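Local structure of N-acetylmuramoyl-L-alanine amidase (Mycolicibacterium smegmatis, 7AGM) at residues G8-L13 / G71-M76. The protein is a zinc-dependent amidase that hydrolyses the bond between N-acetylmuramoyl and L-alanine in peptidoglycan, and so probably helps to remodel the cell wall. Residues are numbered along the deposited sequence; the frame is centred on the assembly and turned at random.
Sequences GMIVFL and GVRTAM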
# COMPACT_ATOMS: atom_id res chain seq x y z
N GLY A 8 12.18 16.90 2.74
CA GLY A 8 13.23 16.45 1.86
C GLY A 8 13.37 14.95 1.75
O GLY A 8 13.97 14.47 0.78
N MET A 9 12.85 14.19 2.72
CA MET A 9 12.88 12.74 2.59
C MET A 9 11.96 12.30 1.46
O MET A 9 11.10 13.05 1.00
CB MET A 9 12.51 12.09 3.93
CG MET A 9 13.54 12.40 5.03
SD MET A 9 13.17 11.67 6.63
CE MET A 9 13.85 10.02 6.46
N ILE A 10 12.18 11.07 0.98
CA ILE A 10 11.60 10.59 -0.27
C ILE A 10 10.67 9.42 0.02
O ILE A 10 11.09 8.42 0.62
CB ILE A 10 12.69 10.17 -1.27
CG1 ILE A 10 13.68 11.32 -1.51
CG2 ILE A 10 12.07 9.69 -2.55
CD1 ILE A 10 14.97 10.85 -2.11
N VAL A 11 9.43 9.52 -0.45
CA VAL A 11 8.43 8.46 -0.32
C VAL A 11 7.95 8.07 -1.71
O VAL A 11 7.53 8.93 -2.49
CB VAL A 11 7.24 8.91 0.55
CG1 VAL A 11 6.16 7.82 0.59
CG2 VAL A 11 7.71 9.30 1.95
N PHE A 12 8.01 6.77 -2.01
CA PHE A 12 7.42 6.23 -3.23
C PHE A 12 6.04 5.67 -2.90
O PHE A 12 5.90 4.84 -1.99
CB PHE A 12 8.30 5.14 -3.82
CG PHE A 12 7.82 4.63 -5.16
CD1 PHE A 12 8.11 5.33 -6.33
CD2 PHE A 12 7.09 3.45 -5.25
CE1 PHE A 12 7.67 4.86 -7.57
CE2 PHE A 12 6.66 2.98 -6.48
CZ PHE A 12 6.95 3.69 -7.65
N LEU A 13 5.02 6.14 -3.64
CA LEU A 13 3.63 5.77 -3.42
C LEU A 13 3.15 4.90 -4.57
O LEU A 13 3.33 5.25 -5.74
CB LEU A 13 2.75 7.01 -3.31
CG LEU A 13 3.05 7.92 -2.11
CD1 LEU A 13 2.30 9.24 -2.25
CD2 LEU A 13 2.68 7.22 -0.80
N GLY A 71 6.52 18.98 3.09
CA GLY A 71 7.82 19.11 2.46
C GLY A 71 8.46 17.79 2.07
O GLY A 71 9.66 17.78 1.75
N VAL A 72 7.71 16.70 2.09
CA VAL A 72 8.23 15.38 1.76
C VAL A 72 8.15 15.19 0.25
O VAL A 72 7.13 15.52 -0.37
CB VAL A 72 7.45 14.28 2.51
CG1 VAL A 72 7.84 12.90 2.01
CG2 VAL A 72 7.70 14.39 4.03
N ARG A 73 9.24 14.69 -0.35
CA ARG A 73 9.28 14.40 -1.78
C ARG A 73 8.50 13.13 -2.06
O ARG A 73 8.57 12.16 -1.29
CB ARG A 73 10.72 14.17 -2.22
CG ARG A 73 11.65 15.37 -2.14
CD ARG A 73 13.05 14.97 -2.59
NE ARG A 73 13.88 16.08 -3.05
CZ ARG A 73 14.89 16.60 -2.37
NH1 ARG A 73 15.22 16.12 -1.17
NH2 ARG A 73 15.58 17.62 -2.89
N THR A 74 7.78 13.11 -3.17
CA THR A 74 7.03 11.93 -3.55
C THR A 74 7.22 11.61 -5.03
O THR A 74 7.50 12.48 -5.86
CB THR A 74 5.52 12.05 -3.25
OG1 THR A 74 4.95 13.13 -4.00
CG2 THR A 74 5.27 12.28 -1.76
N ALA A 75 7.01 10.33 -5.34
CA ALA A 75 6.81 9.85 -6.70
C ALA A 75 5.76 8.75 -6.64
O ALA A 75 5.57 8.12 -5.60
CB ALA A 75 8.09 9.30 -7.33
N MET A 76 5.06 8.55 -7.75
CA MET A 76 3.99 7.56 -7.83
C MET A 76 4.28 6.51 -8.89
O MET A 76 4.96 6.76 -9.89
CB MET A 76 2.63 8.22 -8.06
CG MET A 76 2.16 9.04 -6.86
SD MET A 76 0.51 9.71 -7.10
CE MET A 76 -0.43 8.22 -7.43
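Val11 and Val72 meet near the start of the parallel pairing of segments 8-13 and 71-76. CG2 of Val11 rests 3.6 Å from CG1 of Val72. This Val72 methyl lies anti to its own backbone N (chi1 171°), which turns it into the corner between Val11 CG2 and the carbonyl O of Met9. Helix 198-219 packs on both valines through Leu216.

Strands 10-13 and 73-76 pair in parallel through four backbone hydrogen bonds. Arg73 N donates to Met9 O and Val11 N to Arg73 O. Ala75 N donates to Val11 O more loosely at 3.2 Å, and Leu13 N to Ala75 O at 2.8 Å and almost straight (173°).

Ile10, Phe12, Arg73 and Ala75 share one face of the sheet. Ala75 is a low spot there. The Phe12 ring tips obliquely toward this small residue, with CD1 4.1 Å from Ala75 CB, and its CE1 reaches the Met76 carbonyl carbon. Helix 88-98 packs on part of this face, with Met94 and Ala95 on Phe12 and Leu98 on Ile10 and Ala75. On the other face, CG of Met76 lies 4.1 Å from CB of Leu13, and helix 52-69 packs on both side chains.

Arg73 runs extended past Ile10, its CD 3.9 Å from Ile10 CG1. NH1 of Arg73 donates a 2.8 Å hydrogen bond to a lone pair of Gly8 O, and that O sits near the guanidinium plane. Gly8 N donates a hydrogen bond to the O of Gly71, the positive-phi residue of the Schellman motif that closes helix 52-69.

Strand 73-76 is an outermost strand of the six-stranded amidase sheet, beside strand 10-15, which leads on to zinc ligand His17. Backbone bonds set the register. The arginine and Gly8 bonds extend polar pairing beyond the strand starts, while apolar contacts add packing on both faces of the pair.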